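Local coordinates for chloromuconate cycloisomerase (Rhodococcus opacus, PDB 4M0X), which belongs to the enolase superfamily, pairing an N-terminal capping domain with a C-terminal barrel domain that holds a manganese ion, at residues I135-A140 with G346-P351; F327-L332 with E339-D344. All blocks are in the same frame, centred on the assembly; numbering follows the deposited sequence.

Contact 1 of 2, residues I135-A140 with G346-P351; sequences IPITWA and GELLIP
The backbone O of I135 accepts the N-H of L348 at 2.9 Å, and E347 CA comes to 3.4 Å of the same oxygen in a CA-H...O contact. The reciprocal bond, I135 N to L348 O, is also 2.9 Å long. Together the two make I135 and L348 a hydrogen-bonded antiparallel pair; P136 and E347 form the next, non-hydrogen-bonded pair, their CA atoms 4.4 Å apart. Beyond the paired residues, I137 N bonds to G346 O at 3.3 Å. That link is nearly straight at the hydrogen (177°), yet the donor stands 35° off the carbonyl plane, as the strand gives way to loop at I137.

Apolar groups reinforce the bonds. In I137, chi1 (-62°) puts CG1 beside the backbone N and over the L348 backbone, and its CD1 then lies 3.6 Å from L348 CB. I135 CG1 meets I350 CD1 at 3.8 Å, the two side chains crossing obliquely. On the other face the E347 chain runs along P136, CG lying 4.1 Å from P136 CA.

The contact adds 347-349 as an antiparallel strand to 134-141, a strand of the C-terminal barrel of the enolase superfamily, which also bonds to 323-324 through T138 and C324. Y314 and A311 of helix 304-316 cover the I135 and L348 face, and Q312 meets I350, while I135 and I137 also touch C324.

Contact 2 of 2, residues F327-L332 with E339-D344; sequences FGPGLL and EPLKYD
Polar contact between G330 and Y343 is confined to one backbone-to-side-chain bond: G330 N donates to Y343 OH at 3.3 Å, with an angle of 155° at the hydrogen. The hydroxyl has a further partner, as it is hydrogen-bonded to L326 O. Main-chain groups of L326, ahead of the turn, and of G330, within it, thus meet at the phenol oxygen. The ring reaches them because CG lies anti to the carbonyl carbon of Y343 (chi1 -59°).

Van der Waals contacts accompany the bond. Y343 CE1 approaches G330 CA to 3.6 Å, where G330 has no side chain to intervene. P329 CB comes to 3.6 Å from Y343 OH, the pyrrolidine crossing the tyrosine side chain at about a right angle.

The apolar contact is L341 CD1 against P329 CG at 3.6 Å, with S304 and A308 of helix 304-316 touching P329 and L341 respectively.

Within 327-332 the backbone turns on itself, L331 N bonding to G328 O and L332 N to P329 O. Both segments belong to the loop joining strands 323-324 and 347-349 of the barrel domain, and Y343 and F327 reach strand 134-141 at I137 and the W139 ring. Since the hydroxyl accepts from G330 N, its own hydrogen can serve the bond with L326 O; one phenol would then both accept and donate, tying the residues before and within the turn to the later loop.

Both contacts lie on the same side of the chain's centre, their own centres about 9 Å apart. Along the sequence 135-140 comes first, then 327-332 and 339-344, and finally 346-351, so both segments of contact 2 fall between those of contact 1, in the loop joining strands 323-324 and 347-349. They meet directly: L349 N probably bonds to K342 O at 3.1 Å, L348 CD1 packs on L341 CB, and F327 CE2 lies 3.5 Å from A140 CB. Helix 304-316 touches both. The loop is thereby attached to strands 134-141 and 347-349 of the barrel domain, with the F327 side chain about 10 Å from the manganese ion held by D196, E222 and D247.

Contact 1 of 2, residues I135-A140 with G346-P351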
ATOM      1  N   ILE A 135      18.124 -17.009  34.478  1.00 31.83           N
ATOM      2  CA  ILE A 135      18.236 -16.101  33.330  1.00 33.97           C
ATOM      3  C   ILE A 135      19.551 -15.302  33.328  1.00 34.32           C
ATOM      4  O   ILE A 135      19.936 -14.764  34.355  1.00 36.47           O
ATOM      5  CB  ILE A 135      17.073 -15.108  33.264  1.00 32.94           C
ATOM      6  CG1 ILE A 135      15.815 -15.700  33.903  1.00 31.44           C
ATOM      7  CG2 ILE A 135      16.870 -14.703  31.808  1.00 34.32           C
ATOM      8  CD1 ILE A 135      14.599 -14.810  33.834  1.00 30.71           C
ATOM      9  N   PRO A 136      20.250 -15.220  32.185  1.00 33.67           N
ATOM     10  CA  PRO A 136      21.447 -14.362  32.255  1.00 31.89           C
ATOM     11  C   PRO A 136      21.008 -12.897  32.309  1.00 31.69           C
ATOM     12  O   PRO A 136      20.039 -12.505  31.635  1.00 33.08           O
ATOM     13  CB  PRO A 136      22.196 -14.665  30.941  1.00 32.63           C
ATOM     14  CG  PRO A 136      21.522 -15.889  30.360  1.00 35.83           C
ATOM     15  CD  PRO A 136      20.086 -15.837  30.855  1.00 35.06           C
ATOM     16  N   ILE A 137      21.682 -12.105  33.128  1.00 29.06           N
ATOM     17  CA  ILE A 137      21.310 -10.712  33.327  1.00 27.72           C
ATOM     18  C   ILE A 137      22.101  -9.742  32.408  1.00 28.08           C
ATOM     19  O   ILE A 137      23.300  -9.931  32.169  1.00 28.16           O
ATOM     20  CB  ILE A 137      21.449 -10.383  34.809  1.00 26.58           C
ATOM     21  CG1 ILE A 137      20.492 -11.264  35.592  1.00 27.48           C
ATOM     22  CG2 ILE A 137      21.087  -8.945  35.113  1.00 28.51           C
ATOM     23  CD1 ILE A 137      19.022 -11.037  35.262  1.00 28.86           C
ATOM     24  N   THR A 138      21.410  -8.752  31.845  1.00 26.95           N
ATOM     25  CA  THR A 138      22.071  -7.711  31.070  1.00 27.53           C
ATOM     26  C   THR A 138      22.318  -6.546  32.010  1.00 31.19           C
ATOM     27  O   THR A 138      21.366  -5.998  32.591  1.00 31.39           O
ATOM     28  CB  THR A 138      21.226  -7.251  29.878  1.00 25.99           C
ATOM     29  OG1 THR A 138      21.299  -8.236  28.847  1.00 25.97           O
ATOM     30  CG2 THR A 138      21.726  -5.958  29.319  1.00 24.21           C
ATOM     31  N   TRP A 139      23.598  -6.200  32.185  1.00 31.85           N
ATOM     32  CA  TRP A 139      23.985  -5.122  33.069  1.00 33.62           C
ATOM     33  C   TRP A 139      23.834  -3.772  32.403  1.00 35.17           C
ATOM     34  O   TRP A 139      24.441  -3.508  31.359  1.00 36.09           O
ATOM     35  CB  TRP A 139      25.442  -5.260  33.538  1.00 37.66           C
ATOM     36  CG  TRP A 139      25.747  -4.212  34.569  1.00 37.97           C
ATOM     37  CD1 TRP A 139      26.441  -3.066  34.381  1.00 39.65           C
ATOM     38  CD2 TRP A 139      25.276  -4.185  35.922  1.00 40.00           C
ATOM     39  NE1 TRP A 139      26.450  -2.326  35.531  1.00 43.12           N
ATOM     40  CE2 TRP A 139      25.742  -2.991  36.497  1.00 41.00           C
ATOM     41  CE3 TRP A 139      24.500  -5.060  36.707  1.00 42.69           C
ATOM     42  CZ2 TRP A 139      25.487  -2.651  37.832  1.00 41.44           C
ATOM     43  CZ3 TRP A 139      24.239  -4.722  38.037  1.00 42.22           C
ATOM     44  CH2 TRP A 139      24.739  -3.530  38.585  1.00 41.74           C
ATOM     45  N   ALA A 140      23.046  -2.902  33.017  1.00 36.91           N
ATOM     46  CA  ALA A 140      22.851  -1.577  32.457  1.00 40.06           C
ATOM     47  C   ALA A 140      23.670  -0.514  33.184  1.00 40.42           C
ATOM     48  O   ALA A 140      23.366  -0.128  34.323  1.00 41.09           O
ATOM     49  CB  ALA A 140      21.367  -1.206  32.374  1.00 38.28           C
ATOM     50  N   GLY A 346      26.536 -13.631  37.540  1.00 38.00           N
ATOM     51  CA  GLY A 346      25.811 -12.844  36.547  1.00 38.33           C
ATOM     52  C   GLY A 346      24.535 -13.473  36.031  1.00 37.63           C
ATOM     53  O   GLY A 346      24.205 -13.332  34.857  1.00 37.13           O
ATOM     54  N   GLU A 347      23.800 -14.153  36.904  1.00 36.92           N
ATOM     55  CA  GLU A 347      22.522 -14.748  36.517  1.00 36.17           C
ATOM     56  C   GLU A 347      21.490 -14.622  37.619  1.00 34.42           C
ATOM     57  O   GLU A 347      21.802 -14.752  38.787  1.00 34.42           O
ATOM     58  CB  GLU A 347      22.689 -16.232  36.175  1.00 38.49           C
ATOM     59  CG  GLU A 347      23.625 -16.517  35.009  1.00 41.14           C
ATOM     60  CD  GLU A 347      23.634 -17.974  34.573  1.00 42.84           C
ATOM     61  OE1 GLU A 347      23.906 -18.197  33.381  1.00 45.29           O
ATOM     62  OE2 GLU A 347      23.371 -18.890  35.391  1.00 44.15           O
ATOM     63  N   LEU A 348      20.247 -14.379  37.237  1.00 34.44           N
ATOM     64  CA  LEU A 348      19.153 -14.392  38.193  1.00 33.45           C
ATOM     65  C   LEU A 348      18.651 -15.820  38.341  1.00 32.56           C
ATOM     66  O   LEU A 348      18.502 -16.521  37.334  1.00 34.08           O
ATOM     67  CB  LEU A 348      18.030 -13.472  37.726  1.00 32.66           C
ATOM     68  CG  LEU A 348      16.729 -13.473  38.528  1.00 33.26           C
ATOM     69  CD1 LEU A 348      16.934 -13.008  39.963  1.00 30.45           C
ATOM     70  CD2 LEU A 348      15.711 -12.602  37.802  1.00 33.04           C
ATOM     71  N   LEU A 349      18.434 -16.262  39.585  1.00 29.67           N
ATOM     72  CA  LEU A 349      17.750 -17.519  39.835  1.00 29.28           C
ATOM     73  C   LEU A 349      16.260 -17.205  40.012  1.00 27.85           C
ATOM     74  O   LEU A 349      15.913 -16.324  40.785  1.00 28.63           O
ATOM     75  CB  LEU A 349      18.271 -18.166  41.099  1.00 30.54           C
ATOM     76  CG  LEU A 349      19.723 -18.403  41.490  1.00 33.24           C
ATOM     77  CD1 LEU A 349      19.656 -19.077  42.850  1.00 34.43           C
ATOM     78  CD2 LEU A 349      20.504 -19.283  40.513  1.00 35.41           C
ATOM     79  N   ILE A 350      15.376 -17.903  39.320  1.00 25.63           N
ATOM     80  CA  ILE A 350      13.947 -17.540  39.405  1.00 27.84           C
ATOM     81  C   ILE A 350      13.257 -17.986  40.713  1.00 28.35           C
ATOM     82  O   ILE A 350      13.278 -19.181  41.083  1.00 28.49           O
ATOM     83  CB  ILE A 350      13.149 -18.031  38.168  1.00 29.18           C
ATOM     84  CG1 ILE A 350      13.673 -17.353  36.885  1.00 28.93           C
ATOM     85  CG2 ILE A 350      11.654 -17.781  38.357  1.00 29.40           C
ATOM     86  CD1 ILE A 350      13.453 -18.138  35.616  1.00 29.58           C
ATOM     87  N   PRO A 351      12.631 -17.041  41.426  1.00 26.67           N
ATOM     88  CA  PRO A 351      11.936 -17.487  42.631  1.00 27.12           C
ATOM     89  C   PRO A 351      10.925 -18.607  42.337  1.00 28.26           C
ATOM     90  O   PRO A 351      10.251 -18.600  41.287  1.00 28.97           O
ATOM     91  CB  PRO A 351      11.240 -16.207  43.131  1.00 25.57           C
ATOM     92  CG  PRO A 351      12.151 -15.125  42.652  1.00 25.83           C
ATOM     93  CD  PRO A 351      12.547 -15.584  41.261  1.00 26.16           C
TER

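Contact 2 of 2, residues F327-L332 with E339-D344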
ATOM      1  N   PHE A 327      18.465  -6.657  36.759  1.00 37.78           N
ATOM      2  CA  PHE A 327      19.621  -6.434  37.639  1.00 37.05           C
ATOM      3  C   PHE A 327      19.221  -5.472  38.758  1.00 35.79           C
ATOM      4  O   PHE A 327      19.908  -5.356  39.764  1.00 36.66           O
ATOM      5  CB  PHE A 327      20.745  -5.771  36.845  1.00 38.24           C
ATOM      6  CG  PHE A 327      20.364  -4.411  36.343  1.00 42.47           C
ATOM      7  CD1 PHE A 327      20.484  -3.294  37.156  1.00 46.24           C
ATOM      8  CD2 PHE A 327      19.812  -4.254  35.090  1.00 44.11           C
ATOM      9  CE1 PHE A 327      20.082  -2.037  36.725  1.00 47.98           C
ATOM     10  CE2 PHE A 327      19.411  -3.007  34.644  1.00 47.07           C
ATOM     11  CZ  PHE A 327      19.540  -1.896  35.465  1.00 49.11           C
ATOM     12  N   GLY A 328      18.121  -4.759  38.562  1.00 34.77           N
ATOM     13  CA  GLY A 328      17.702  -3.697  39.481  1.00 32.24           C
ATOM     14  C   GLY A 328      17.833  -4.012  40.954  1.00 31.05           C
ATOM     15  O   GLY A 328      18.616  -3.364  41.654  1.00 32.93           O
ATOM     16  N   PRO A 329      17.059  -5.000  41.449  1.00 30.47           N
ATOM     17  CA  PRO A 329      17.226  -5.454  42.836  1.00 28.68           C
ATOM     18  C   PRO A 329      18.700  -5.631  43.302  1.00 26.85           C
ATOM     19  O   PRO A 329      19.049  -5.152  44.353  1.00 25.17           O
ATOM     20  CB  PRO A 329      16.475  -6.784  42.844  1.00 27.42           C
ATOM     21  CG  PRO A 329      15.387  -6.560  41.865  1.00 28.27           C
ATOM     22  CD  PRO A 329      16.022  -5.784  40.749  1.00 28.90           C
ATOM     23  N   GLY A 330      19.554  -6.279  42.522  1.00 27.42           N
ATOM     24  CA  GLY A 330      20.989  -6.380  42.859  1.00 31.18           C
ATOM     25  C   GLY A 330      21.643  -5.093  43.347  1.00 34.19           C
ATOM     26  O   GLY A 330      22.495  -5.133  44.243  1.00 34.59           O
ATOM     27  N   LEU A 331      21.223  -3.966  42.755  1.00 34.90           N
ATOM     28  CA  LEU A 331      21.612  -2.609  43.140  1.00 35.98           C
ATOM     29  C   LEU A 331      20.948  -1.961  44.380  1.00 37.13           C
ATOM     30  O   LEU A 331      21.347  -0.858  44.774  1.00 40.53           O
ATOM     31  CB  LEU A 331      21.415  -1.663  41.955  1.00 36.71           C
ATOM     32  CG  LEU A 331      22.546  -1.660  40.922  1.00 39.29           C
ATOM     33  CD1 LEU A 331      22.239  -0.587  39.891  1.00 36.65           C
ATOM     34  CD2 LEU A 331      23.934  -1.464  41.545  1.00 37.40           C
ATOM     35  N   LEU A 332      19.930  -2.582  44.970  1.00 34.96           N
ATOM     36  CA  LEU A 332      19.332  -2.043  46.199  1.00 34.41           C
ATOM     37  C   LEU A 332      20.132  -2.535  47.404  1.00 35.79           C
ATOM     38  O   LEU A 332      20.553  -3.684  47.383  1.00 37.23           O
ATOM     39  CB  LEU A 332      17.877  -2.483  46.317  1.00 34.63           C
ATOM     40  CG  LEU A 332      16.948  -2.069  45.169  1.00 36.43           C
ATOM     41  CD1 LEU A 332      15.507  -2.421  45.482  1.00 33.58           C
ATOM     42  CD2 LEU A 332      17.068  -0.582  44.852  1.00 35.91           C
ATOM     43  N   GLU A 339      13.618 -12.110  51.549  1.00 38.46           N
ATOM     44  CA  GLU A 339      14.669 -12.691  50.721  1.00 42.12           C
ATOM     45  C   GLU A 339      14.622 -12.066  49.331  1.00 42.02           C
ATOM     46  O   GLU A 339      13.747 -12.404  48.532  1.00 42.29           O
ATOM     47  CB  GLU A 339      14.483 -14.199  50.599  1.00 49.35           C
ATOM     48  CG  GLU A 339      14.828 -14.960  51.864  1.00 59.60           C
ATOM     49  CD  GLU A 339      14.269 -16.370  51.872  1.00 70.80           C
ATOM     50  OE1 GLU A 339      14.292 -17.043  50.805  1.00 80.06           O
ATOM     51  OE2 GLU A 339      13.813 -16.805  52.959  1.00 68.94           O
ATOM     52  N   PRO A 340      15.557 -11.139  49.037  1.00 39.55           N
ATOM     53  CA  PRO A 340      15.622 -10.480  47.734  1.00 36.83           C
ATOM     54  C   PRO A 340      16.010 -11.461  46.629  1.00 34.68           C
ATOM     55  O   PRO A 340      16.252 -12.631  46.912  1.00 38.36           O
ATOM     56  CB  PRO A 340      16.719  -9.433  47.948  1.00 39.34           C
ATOM     57  CG  PRO A 340      17.599 -10.023  49.004  1.00 39.56           C
ATOM     58  CD  PRO A 340      16.595 -10.628  49.948  1.00 39.89           C
ATOM     59  N   LEU A 341      16.059 -11.013  45.384  1.00 30.52           N
ATOM     60  CA  LEU A 341      16.384 -11.917  44.296  1.00 28.60           C
ATOM     61  C   LEU A 341      17.829 -12.391  44.434  1.00 30.35           C
ATOM     62  O   LEU A 341      18.724 -11.621  44.824  1.00 28.69           O
ATOM     63  CB  LEU A 341      16.155 -11.237  42.941  1.00 27.36           C
ATOM     64  CG  LEU A 341      14.755 -10.705  42.562  1.00 26.61           C
ATOM     65  CD1 LEU A 341      14.809 -10.029  41.204  1.00 24.42           C
ATOM     66  CD2 LEU A 341      13.675 -11.780  42.580  1.00 25.35           C
ATOM     67  N   LYS A 342      18.074 -13.661  44.127  1.00 30.81           N
ATOM     68  CA  LYS A 342      19.427 -14.162  44.254  1.00 32.58           C
ATOM     69  C   LYS A 342      20.124 -14.136  42.892  1.00 32.73           C
ATOM     70  O   LYS A 342      19.556 -14.557  41.892  1.00 35.84           O
ATOM     71  CB  LYS A 342      19.405 -15.540  44.938  1.00 35.09           C
ATOM     72  CG  LYS A 342      20.740 -16.264  45.162  1.00 41.07           C
ATOM     73  CD  LYS A 342      21.742 -15.602  46.110  1.00 45.22           C
ATOM     74  CE  LYS A 342      22.959 -16.522  46.279  1.00 49.90           C
ATOM     75  NZ  LYS A 342      24.275 -15.816  46.302  1.00 47.07           N
ATOM     76  N   TYR A 343      21.326 -13.575  42.834  1.00 32.81           N
ATOM     77  CA  TYR A 343      22.129 -13.621  41.612  1.00 32.14           C
ATOM     78  C   TYR A 343      23.252 -14.600  41.819  1.00 34.02           C
ATOM     79  O   TYR A 343      23.547 -14.979  42.962  1.00 37.26           O
ATOM     80  CB  TYR A 343      22.667 -12.236  41.205  1.00 31.61           C
ATOM     81  CG  TYR A 343      21.561 -11.219  40.959  1.00 30.47           C
ATOM     82  CD1 TYR A 343      20.982 -10.525  42.024  1.00 29.10           C
ATOM     83  CD2 TYR A 343      21.061 -10.994  39.680  1.00 29.45           C
ATOM     84  CE1 TYR A 343      19.962  -9.631  41.818  1.00 28.58           C
ATOM     85  CE2 TYR A 343      20.051 -10.086  39.460  1.00 27.92           C
ATOM     86  CZ  TYR A 343      19.508  -9.413  40.536  1.00 29.49           C
ATOM     87  OH  TYR A 343      18.485  -8.520  40.358  1.00 31.45           O
ATOM     88  N   ASP A 344      23.828 -15.058  40.707  1.00 35.98           N
ATOM     89  CA  ASP A 344      24.970 -15.962  40.703  1.00 36.08           C
ATOM     90  C   ASP A 344      25.721 -15.850  39.400  1.00 36.82           C
ATOM     91  O   ASP A 344      25.159 -16.148  38.338  1.00 31.92           O
ATOM     92  CB  ASP A 344      24.543 -17.423  40.880  1.00 39.76           C
ATOM     93  CG  ASP A 344      25.741 -18.366  41.035  1.00 41.06           C
ATOM     94  OD1 ASP A 344      26.755 -17.942  41.630  1.00 42.63           O
ATOM     95  OD2 ASP A 344      25.668 -19.522  40.572  1.00 42.19           O
TER